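Local coordinates for protein monosaccharide-transporting ATPase (Actinobacillus succinogenes, PDB 5DTE) that binds the sugar D-allose in the cleft between its two lobes and, as a periplasmic solute-binding protein, probably delivers sugar to an ABC transporter, at residues A[39-42]-A[43-46]; A[68-71]-A[72-76]; A[252-255]-A[256-260]; A[276-279]-A[280-284]; A[304-307]-A[308-311]. All blocks are in the same frame, centred on the assembly; numbering follows the deposited sequence.

Contact 1: residues A[39-42]-A[43-46]; sequences EYFI and SMRQ. With ALL (beta-D-allopyranose), chain E.
Phe41 O accepts the N-H of Arg45 at 2.7 Å, with an angle of 158° at the hydrogen. This is an i to i+4 bond in the first turns of helix 39-54, the helix of the beta-alpha-beta unit formed with strands 28-33 and 58-63. Ser43 N is bound to Glu39 O, Met44 N to Tyr40 O and Gln46 N to Ile42 O in the same series. Ser43 N also makes a weak second bond to Tyr40 O. Arg45 NE forms a salt bridge with Glu49.

Packing gathers on the face that looks into the sugar pocket. Met44 SD sits at the edge of the Phe41 ring, 5.1 Å from its centroid, a Met-aromatic contact. The two side chains run side by side and point the same way. CD2 of Tyr40 lies over the centre of one face of that ring. The bend of Met44 at its last torsion, chi3 -57°, brings CE to 3.7 Å from Tyr40 OH. Both aromatic residues line the beta-D-allopyranose site. Phe41 CE2 comes within 3.8 Å of O6 of the sugar, and Tyr40 CD2 approaches its C3 to 3.7 Å.

Contact 2: residues A[68-71]-A[72-76]; sequences DSTE and QLVGL
Ser69 and Gln72 meet side chain to side chain at the start of helix 70-82, where the chain passes from a loop into the first helical turn. The CB of Ser69 points at the segment 72-76. Its OG approaches the CB of Gln72 to 3.8 Å, and Gln72 NE2 is 3.9 Å from the same OG. These are van der Waals distances. The polar end of Gln72 is directed to another partner, since its OE1 accepts a hydrogen bond from the backbone N of Glu65. Gln72 has CG trans to its own N (chi1 170°) and is extended beyond it. This brings the amide back alongside the loop that leads into the helix, so the side chain packs on Ser69 while its OE1 is bound by Glu65 N.

Thr70 and Val74 sit one turn apart. Their CG2 methyls are loosely placed, 4.3 Å from each other. Val74 CG2 comes closer to the backbone, 3.5 Å from Thr70 O. Thr70 OG1 makes a weak hydrogen bond to Asn93 O. Leu73 leads its branched end away from segment 68-71 and packs on Asn93 and Phe98. Thus one face of the turn lies against the loop after strand 87-90. Glu71 is exposed.

The backbone is joined by two regular helical bonds. Val74 N reaches Thr70 O in a nearly straight bond of 172°, and Leu73 N adds a weak one to the same oxygen. Gly75 N donates to Glu71 O at 2.8 Å.

Contact 3: residues A[252-255]-A[256-260]; sequences IPLA and IEYVK
Ile256 packs back on the carbonyls of Ile252 and Pro253 in the opening turn of helix 253-261, with Ile252 at the N-cap position. The tight part is here. Ile256 N donates to Ile252 O with 172° at the hydrogen. CG1 of Ile256 stands beside its own N (chi1 -65°), which puts it against that same carbonyl oxygen. CB of Ile256 also lies close to Pro253 O. Ala255 and Val259 continue this buried side: Val259 N is bonded to Ala255 O, and CG2 of Val259 rests 3.3 Å from that oxygen. Beyond the turn, Ala255 meets Asp225, and Ile252 reaches Glu39 and Tyr40 of helix 39-54. Ile252 thus joins this helix to one that carries pocket residues.

The outer side is looser. Leu254 and Glu257 are exposed, and their side chains pass at a slant. CD1 of Leu254 is 3.7 Å from Glu257 OE1, with the carboxylate at the end of an extended chain. Leu254 also faces Tyr258 one turn on, with Leu254 CD1 4.2 Å from Tyr258 CE1. Leu254 and Tyr258 both touch Ile229 of helix 225-237. The backbone bond here is regular: Tyr258 N donates to Leu254 O at 3.0 Å.

Contact 4: residues A[276-279]-A[280-284]; sequences VAIA and IEHAL
Ile278 CG2 lies over one face of the His282 imidazole, a CH-pi contact. The methyl is 3.7 Å from the ring centroid and 8° off the ring normal, so it sits almost above the centre. CG2 is trans to the backbone N of Ile278, which sends this branch along the helix toward His282. The two side chains run side by side. The His282 backbone N donates to Ile278 O at 2.7 Å and adds a weak bond to Ala279 O. Ala283 continues the backbone series, its N bonded to Ala279 O at 2.9 Å.

A second side-chain pair meets more loosely: Val276 CG2 is 4.2 Å from Ile280 CD1. Both side-chain contacts are i to i+4 steps along helix 272-287, which packs on the six-stranded parallel sheet of one lobe in the periplasmic binding protein fold. His282 and Ala279 touch Ile113 of strand 112-115, while Ala279 and Ile280 touch Ile89 of strand 87-90. On another flank, Val276 meets Met44 and Ala48 of helix 39-54, and Ala277 and Ile280 meet Thr51. Further out, Glu281 OE2 makes a long, weak ion pair with Lys55 NZ.

Contact 5: residues A[304-307]-A[308-311]; sequences DKEQ and SKNY
Ser308 meets Asp304 and Lys305 at the start of the last turn of the chain. Its N makes a weak hydrogen bond to Asp304 O, and its CB lies 3.3 Å from both Asp304 O and Lys305 O. Ser308 is buried, with its side chain against Val259 and Lys260 of helix 253-261. Lys305, one of its neighbours here, sends NZ to the backbone O of Lys260.

Lys309 comes next and is exposed. Its chain runs back alongside Glu306, both pointing the same way, and Lys309 CG is 3.2 Å from Glu306 O. At the far end Glu306 OE2 and Lys309 NZ are 4.3 Å apart, beyond a salt bridge. Glu306 is poorly ordered, so any attraction between the two charges is probably loose.

Asn310 turns its CB toward segment 304-307. Its N donates to Gln307 O at 3.2 Å. The side chains of Gln307 and Asn310 cross at about a right angle, and their amide planes are 49° apart. Gln307 OE1 stays 3.8 Å from Asn310 ND2.

Tyr311 ends the chain. Gln307 OE1 lies in the plane of the Tyr311 ring, at its edge, 3.8 Å from Tyr311 CE2. The bend of Gln307 at chi2, 75°, carries the amide there. Tyr311 OH is hydrogen-bonded to Asp269, and Tyr311 OXT, of the terminal carboxylate, pairs with Lys260 NZ in a salt bridge. Residues 308-310 form a short 3-10 segment within the C-terminal tail, which follows strand 301-303 and folds onto helix 253-261.

Contact 1 holds two of the thirteen residues that line the sugar pocket, Tyr40 and Phe41, and two other contacts touch it. Contact 3 meets it through Ile252, whose CG2 is 3.6 Å from Tyr40 N; the Ile252 side chain is about 6 Å from the sugar. Contact 4 meets it through Val276, with CG1 3.5 Å from Met44 O, but the Val276 side chain lies about 12 Å from the sugar. Contact 5 joins contact 3, their centres about 10 Å apart, where Ile256 CG2 packs 3.6 Å from Tyr311 CB. Contact 2 stands apart: its nearest atoms are about 9 Å from contact 1, and its centre is about 38 Å from that of contact 5.

Contact 1: residues A[39-42]-A[43-46]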
# COMPACT_ATOMS: atom_id res chain seq x y z
N GLU A 39 5.37 8.48 -3.70
CA GLU A 39 6.74 8.05 -3.93
C GLU A 39 6.80 6.52 -4.03
O GLU A 39 7.56 5.97 -4.82
CB GLU A 39 7.65 8.56 -2.81
CG GLU A 39 8.98 7.83 -2.66
CD GLU A 39 9.89 7.96 -3.86
OE1 GLU A 39 9.92 9.05 -4.47
OE2 GLU A 39 10.58 6.97 -4.20
N TYR A 40 5.96 5.86 -3.24
CA TYR A 40 5.86 4.41 -3.26
C TYR A 40 5.63 3.83 -4.68
O TYR A 40 6.28 2.86 -5.08
CB TYR A 40 4.75 3.96 -2.30
CG TYR A 40 4.50 2.48 -2.32
CD1 TYR A 40 5.35 1.61 -1.67
CD2 TYR A 40 3.41 1.95 -3.00
CE1 TYR A 40 5.14 0.25 -1.70
CE2 TYR A 40 3.19 0.58 -3.03
CZ TYR A 40 4.05 -0.26 -2.38
OH TYR A 40 3.84 -1.61 -2.41
N PHE A 41 4.73 4.43 -5.45
CA PHE A 41 4.44 3.92 -6.79
C PHE A 41 5.52 4.31 -7.80
O PHE A 41 5.83 3.56 -8.72
CB PHE A 41 3.06 4.37 -7.25
CG PHE A 41 1.95 3.58 -6.63
CD1 PHE A 41 1.80 2.23 -6.92
CD2 PHE A 41 1.06 4.17 -5.74
CE1 PHE A 41 0.78 1.48 -6.35
CE2 PHE A 41 0.03 3.42 -5.16
CZ PHE A 41 -0.11 2.07 -5.47
N ILE A 42 6.10 5.49 -7.60
CA ILE A 42 7.30 5.90 -8.32
C ILE A 42 8.39 4.83 -8.18
O ILE A 42 9.12 4.54 -9.12
CB ILE A 42 7.82 7.26 -7.78
CG1 ILE A 42 7.09 8.41 -8.46
CG2 ILE A 42 9.32 7.40 -7.97
CD1 ILE A 42 7.41 8.52 -9.96
N SER A 43 8.45 4.24 -7.00
CA SER A 43 9.43 3.21 -6.66
C SER A 43 9.11 1.90 -7.34
O SER A 43 10.00 1.16 -7.77
CB SER A 43 9.48 3.03 -5.14
OG SER A 43 10.04 1.78 -4.82
N MET A 44 7.82 1.61 -7.42
CA MET A 44 7.34 0.38 -8.00
C MET A 44 7.42 0.47 -9.52
O MET A 44 7.74 -0.51 -10.20
CB MET A 44 5.91 0.10 -7.54
CG MET A 44 5.14 -0.85 -8.43
SD MET A 44 3.50 -1.21 -7.78
CE MET A 44 3.92 -1.85 -6.15
N ARG A 45 7.12 1.65 -10.04
CA ARG A 45 7.18 1.84 -11.48
C ARG A 45 8.63 1.66 -11.94
O ARG A 45 8.88 1.08 -12.99
CB ARG A 45 6.65 3.21 -11.90
CG ARG A 45 6.77 3.40 -13.41
CD ARG A 45 7.36 4.75 -13.82
NE ARG A 45 7.51 4.83 -15.27
CZ ARG A 45 6.64 5.38 -16.11
NH1 ARG A 45 6.89 5.38 -17.42
NH2 ARG A 45 5.54 5.95 -15.65
N GLN A 46 9.58 2.16 -11.15
CA GLN A 46 10.99 2.06 -11.49
C GLN A 46 11.48 0.62 -11.47
O GLN A 46 12.17 0.19 -12.38
CB GLN A 46 11.84 2.90 -10.55
CG GLN A 46 13.31 2.82 -10.85
CD GLN A 46 14.13 3.70 -9.92
OE1 GLN A 46 14.00 3.61 -8.69
NE2 GLN A 46 14.96 4.57 -10.49
C1 ALL E . -1.91 1.53 -1.02
C2 ALL E . -0.50 0.99 -1.21
C3 ALL E . 0.54 1.92 -0.72
C4 ALL E . 0.31 3.33 -1.18
C5 ALL E . -1.08 3.75 -0.73
C6 ALL E . -1.37 5.20 -0.95
O1 ALL E . -2.83 0.76 -1.68
O2 ALL E . -0.40 -0.24 -0.46
O3 ALL E . 0.51 1.92 0.74
O4 ALL E . 1.31 4.20 -0.62
O5 ALL E . -2.03 2.94 -1.48
O6 ALL E . -1.54 5.44 -2.33

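Contact 2: residues A[68-71]-A[72-76]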
# COMPACT_ATOMS: atom_id res chain seq x y z
N ASP A 68 -8.38 8.73 -6.96
CA ASP A 68 -9.68 8.14 -6.63
C ASP A 68 -10.66 8.00 -7.81
O ASP A 68 -11.76 7.49 -7.63
CB ASP A 68 -10.37 8.95 -5.52
CG ASP A 68 -10.40 10.44 -5.80
OD1 ASP A 68 -10.03 10.84 -6.91
OD2 ASP A 68 -10.81 11.20 -4.91
N SER A 69 -10.27 8.41 -9.02
CA SER A 69 -11.19 8.21 -10.13
C SER A 69 -11.12 6.78 -10.61
O SER A 69 -10.20 6.40 -11.34
CB SER A 69 -10.91 9.15 -11.30
OG SER A 69 -12.02 9.12 -12.19
N THR A 70 -12.10 6.00 -10.17
CA THR A 70 -12.25 4.61 -10.57
C THR A 70 -12.56 4.45 -12.05
O THR A 70 -11.94 3.64 -12.72
CB THR A 70 -13.36 3.93 -9.77
OG1 THR A 70 -12.99 3.83 -8.39
CG2 THR A 70 -13.66 2.54 -10.34
N GLU A 71 -13.52 5.22 -12.55
CA GLU A 71 -14.03 5.06 -13.92
C GLU A 71 -12.93 5.16 -14.94
O GLU A 71 -12.84 4.33 -15.85
CB GLU A 71 -15.09 6.12 -14.23
CG GLU A 71 -16.47 5.84 -13.64
CD GLU A 71 -16.54 6.08 -12.13
OE1 GLU A 71 -15.54 6.56 -11.54
OE2 GLU A 71 -17.60 5.80 -11.53
N GLN A 72 -12.12 6.19 -14.80
CA GLN A 72 -11.04 6.48 -15.73
C GLN A 72 -10.02 5.35 -15.82
O GLN A 72 -9.46 5.09 -16.89
CB GLN A 72 -10.34 7.78 -15.33
CG GLN A 72 -9.06 8.06 -16.07
CD GLN A 72 -8.37 9.27 -15.52
OE1 GLN A 72 -7.24 9.60 -15.90
NE2 GLN A 72 -9.05 9.95 -14.59
N LEU A 73 -9.78 4.68 -14.69
CA LEU A 73 -8.83 3.57 -14.66
C LEU A 73 -9.36 2.35 -15.40
O LEU A 73 -8.62 1.69 -16.14
CB LEU A 73 -8.49 3.19 -13.22
CG LEU A 73 -7.31 2.21 -13.15
CD1 LEU A 73 -6.20 2.57 -14.16
CD2 LEU A 73 -6.74 2.12 -11.75
N VAL A 74 -10.64 2.04 -15.17
CA VAL A 74 -11.35 1.03 -15.95
C VAL A 74 -11.27 1.43 -17.41
O VAL A 74 -11.04 0.60 -18.28
CB VAL A 74 -12.82 0.92 -15.54
CG1 VAL A 74 -13.52 -0.11 -16.41
CG2 VAL A 74 -12.95 0.58 -14.06
N GLY A 75 -11.48 2.71 -17.66
CA GLY A 75 -11.30 3.25 -18.99
C GLY A 75 -10.01 2.75 -19.57
O GLY A 75 -9.99 2.21 -20.66
N LEU A 76 -8.93 2.88 -18.81
CA LEU A 76 -7.60 2.48 -19.24
C LEU A 76 -7.44 0.97 -19.48
O LEU A 76 -6.77 0.56 -20.44
CB LEU A 76 -6.57 2.93 -18.21
CG LEU A 76 -6.52 4.44 -18.01
CD1 LEU A 76 -5.55 4.77 -16.89
CD2 LEU A 76 -6.15 5.12 -19.32

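Contact 3: residues A[252-255]-A[256-260]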
# COMPACT_ATOMS: atom_id res chain seq x y z
N ILE A 252 9.27 3.69 1.83
CA ILE A 252 9.87 4.61 0.86
C ILE A 252 11.21 5.11 1.42
O ILE A 252 11.43 5.06 2.63
CB ILE A 252 8.91 5.83 0.49
CG1 ILE A 252 8.63 6.74 1.69
CG2 ILE A 252 7.58 5.35 -0.07
CD1 ILE A 252 7.58 7.77 1.39
N PRO A 253 12.13 5.52 0.54
CA PRO A 253 13.44 6.03 0.94
C PRO A 253 13.42 7.03 2.09
O PRO A 253 14.11 6.83 3.09
CB PRO A 253 13.97 6.70 -0.34
CG PRO A 253 13.00 6.34 -1.44
CD PRO A 253 12.07 5.29 -0.91
N LEU A 254 12.63 8.09 1.96
CA LEU A 254 12.59 9.14 2.98
C LEU A 254 12.11 8.65 4.37
O LEU A 254 12.64 9.06 5.41
CB LEU A 254 11.69 10.29 2.49
CG LEU A 254 11.55 11.48 3.43
CD1 LEU A 254 12.90 12.10 3.73
CD2 LEU A 254 10.56 12.48 2.86
N ALA A 255 11.09 7.79 4.39
CA ALA A 255 10.65 7.13 5.62
C ALA A 255 11.79 6.32 6.24
O ALA A 255 12.06 6.41 7.44
CB ALA A 255 9.46 6.24 5.33
N ILE A 256 12.45 5.53 5.41
CA ILE A 256 13.61 4.75 5.82
C ILE A 256 14.69 5.64 6.45
O ILE A 256 15.26 5.29 7.48
CB ILE A 256 14.20 3.99 4.63
CG1 ILE A 256 13.21 2.94 4.12
CG2 ILE A 256 15.56 3.39 4.98
CD1 ILE A 256 12.76 1.97 5.15
N GLU A 257 14.95 6.79 5.83
CA GLU A 257 15.94 7.72 6.34
C GLU A 257 15.54 8.22 7.74
O GLU A 257 16.34 8.20 8.68
CB GLU A 257 16.11 8.89 5.36
CG GLU A 257 17.14 9.92 5.78
CD GLU A 257 17.16 11.10 4.82
OE1 GLU A 257 16.47 11.03 3.78
OE2 GLU A 257 17.86 12.10 5.11
N TYR A 258 14.28 8.66 7.86
CA TYR A 258 13.72 9.07 9.15
C TYR A 258 13.89 7.98 10.21
O TYR A 258 14.21 8.26 11.36
CB TYR A 258 12.25 9.43 9.00
CG TYR A 258 11.94 10.87 8.64
CD1 TYR A 258 12.94 11.73 8.18
CD2 TYR A 258 10.65 11.38 8.78
CE1 TYR A 258 12.64 13.05 7.86
CE2 TYR A 258 10.35 12.68 8.46
CZ TYR A 258 11.35 13.51 8.00
OH TYR A 258 11.05 14.82 7.69
N VAL A 259 13.66 6.74 9.82
CA VAL A 259 13.86 5.62 10.73
C VAL A 259 15.31 5.55 11.19
O VAL A 259 15.57 5.32 12.36
CB VAL A 259 13.47 4.29 10.07
CG1 VAL A 259 13.96 3.14 10.90
CG2 VAL A 259 11.96 4.23 9.88
N LYS A 260 16.24 5.77 10.26
CA LYS A 260 17.66 5.82 10.60
C LYS A 260 17.95 6.91 11.62
O LYS A 260 18.62 6.67 12.62
CB LYS A 260 18.52 6.05 9.36
CG LYS A 260 19.14 4.81 8.78
CD LYS A 260 19.63 5.08 7.39
CE LYS A 260 19.44 3.87 6.53
NZ LYS A 260 19.79 4.19 5.11

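Contact 4: residues A[276-279]-A[280-284]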
# COMPACT_ATOMS: atom_id res chain seq x y z
N VAL A 276 5.75 -6.03 -7.98
CA VAL A 276 5.51 -5.80 -9.40
C VAL A 276 6.43 -6.69 -10.25
O VAL A 276 6.13 -6.96 -11.40
CB VAL A 276 5.71 -4.32 -9.76
CG1 VAL A 276 7.15 -3.90 -9.53
CG2 VAL A 276 5.25 -4.05 -11.19
N ALA A 277 7.53 -7.16 -9.67
CA ALA A 277 8.36 -8.13 -10.37
C ALA A 277 7.60 -9.44 -10.47
O ALA A 277 7.50 -10.00 -11.55
CB ALA A 277 9.68 -8.33 -9.69
N ILE A 278 7.05 -9.91 -9.35
CA ILE A 278 6.21 -11.12 -9.37
C ILE A 278 5.00 -10.93 -10.29
O ILE A 278 4.63 -11.85 -11.01
CB ILE A 278 5.74 -11.54 -7.96
CG1 ILE A 278 6.75 -12.51 -7.33
CG2 ILE A 278 4.41 -12.26 -8.03
CD1 ILE A 278 8.05 -11.88 -6.86
N ALA A 279 4.41 -9.74 -10.30
CA ALA A 279 3.32 -9.45 -11.23
C ALA A 279 3.70 -9.72 -12.70
O ALA A 279 3.00 -10.43 -13.42
CB ALA A 279 2.87 -8.03 -11.06
N ILE A 280 4.84 -9.16 -13.12
CA ILE A 280 5.36 -9.36 -14.47
C ILE A 280 5.78 -10.80 -14.72
O ILE A 280 5.67 -11.31 -15.84
CB ILE A 280 6.57 -8.44 -14.74
CG1 ILE A 280 6.16 -6.97 -14.57
CG2 ILE A 280 7.18 -8.70 -16.12
CD1 ILE A 280 7.33 -6.06 -14.26
N GLU A 281 6.25 -11.47 -13.67
CA GLU A 281 6.65 -12.87 -13.77
C GLU A 281 5.39 -13.74 -13.93
O GLU A 281 5.41 -14.78 -14.61
CB GLU A 281 7.47 -13.30 -12.55
CG GLU A 281 9.00 -13.31 -12.76
CD GLU A 281 9.53 -14.63 -13.35
OE1 GLU A 281 8.74 -15.61 -13.45
OE2 GLU A 281 10.74 -14.70 -13.69
N HIS A 282 4.30 -13.28 -13.33
CA HIS A 282 3.04 -14.01 -13.30
C HIS A 282 2.26 -13.84 -14.59
O HIS A 282 1.57 -14.75 -15.04
CB HIS A 282 2.18 -13.55 -12.12
CG HIS A 282 2.43 -14.31 -10.86
ND1 HIS A 282 1.55 -14.29 -9.78
CD2 HIS A 282 3.45 -15.12 -10.49
CE1 HIS A 282 2.02 -15.05 -8.82
NE2 HIS A 282 3.17 -15.57 -9.22
N ALA A 283 2.37 -12.66 -15.18
CA ALA A 283 1.76 -12.41 -16.49
C ALA A 283 2.38 -13.35 -17.53
O ALA A 283 1.66 -14.03 -18.26
CB ALA A 283 1.94 -10.94 -16.90
N LEU A 284 3.71 -13.39 -17.54
CA LEU A 284 4.50 -14.18 -18.49
C LEU A 284 4.17 -15.65 -18.44
O LEU A 284 4.14 -16.31 -19.48
CB LEU A 284 6.00 -13.99 -18.22
CG LEU A 284 6.52 -12.59 -18.55
CD1 LEU A 284 7.96 -12.44 -18.09
CD2 LEU A 284 6.39 -12.31 -20.03

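Contact 5: residues A[304-307]-A[308-311]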
# COMPACT_ATOMS: atom_id res chain seq x y z
N ASP A 304 13.10 -0.97 11.51
CA ASP A 304 13.37 -0.12 12.65
C ASP A 304 14.88 0.05 12.73
O ASP A 304 15.60 -0.55 11.94
CB ASP A 304 12.80 -0.73 13.94
CG ASP A 304 13.28 -2.16 14.20
OD1 ASP A 304 14.20 -2.63 13.48
OD2 ASP A 304 12.75 -2.82 15.13
N LYS A 305 15.34 0.86 13.68
CA LYS A 305 16.72 1.36 13.66
C LYS A 305 17.81 0.28 13.53
O LYS A 305 18.88 0.56 12.97
CB LYS A 305 16.95 2.22 14.92
CG LYS A 305 18.35 2.77 15.08
CD LYS A 305 18.72 3.79 14.01
CE LYS A 305 20.23 4.10 14.05
NZ LYS A 305 20.72 5.03 12.99
N GLU A 306 17.58 -0.94 13.99
CA GLU A 306 18.65 -1.94 13.85
C GLU A 306 18.54 -2.72 12.53
O GLU A 306 19.54 -3.24 12.02
CB GLU A 306 18.68 -2.91 15.04
CG GLU A 306 20.13 -3.14 15.57
CD GLU A 306 20.21 -3.57 17.03
OE1 GLU A 306 19.33 -4.33 17.49
OE2 GLU A 306 21.17 -3.15 17.73
N GLN A 307 17.34 -2.77 11.96
CA GLN A 307 17.14 -3.34 10.63
C GLN A 307 17.40 -2.23 9.62
O GLN A 307 17.57 -2.46 8.42
CB GLN A 307 15.73 -3.92 10.50
CG GLN A 307 15.29 -4.33 9.10
CD GLN A 307 15.92 -5.63 8.62
OE1 GLN A 307 16.34 -5.74 7.47
NE2 GLN A 307 15.96 -6.63 9.50
N SER A 308 17.43 -1.01 10.14
CA SER A 308 17.72 0.15 9.32
C SER A 308 19.16 0.09 8.81
O SER A 308 19.51 0.70 7.79
CB SER A 308 17.49 1.42 10.12
OG SER A 308 17.40 2.54 9.26
N LYS A 309 19.98 -0.67 9.53
CA LYS A 309 21.40 -0.80 9.25
C LYS A 309 21.59 -1.43 7.88
O LYS A 309 22.63 -1.22 7.24
CB LYS A 309 22.08 -1.61 10.36
CG LYS A 309 21.81 -1.03 11.76
CD LYS A 309 22.83 -1.43 12.82
CE LYS A 309 22.79 -0.45 13.99
NZ LYS A 309 23.68 -0.81 15.14
N ASN A 310 20.56 -2.16 7.43
CA ASN A 310 20.55 -2.87 6.14
C ASN A 310 20.02 -2.05 4.96
O ASN A 310 20.24 -2.40 3.80
CB ASN A 310 19.73 -4.15 6.27
CG ASN A 310 20.22 -5.04 7.42
OD1 ASN A 310 20.74 -4.56 8.42
ND2 ASN A 310 20.06 -6.35 7.27
N TYR A 311 19.33 -0.96 5.26
CA TYR A 311 18.74 -0.10 4.24
C TYR A 311 19.57 1.18 4.01
O TYR A 311 20.81 1.15 3.95
CB TYR A 311 17.30 0.27 4.63
CG TYR A 311 16.29 -0.84 4.42
CD1 TYR A 311 15.39 -0.80 3.36
CD2 TYR A 311 16.25 -1.94 5.27
CE1 TYR A 311 14.47 -1.83 3.16
CE2 TYR A 311 15.34 -2.97 5.07
CZ TYR A 311 14.45 -2.91 4.01
OH TYR A 311 13.53 -3.92 3.80
OXT TYR A 311 19.03 2.28 3.87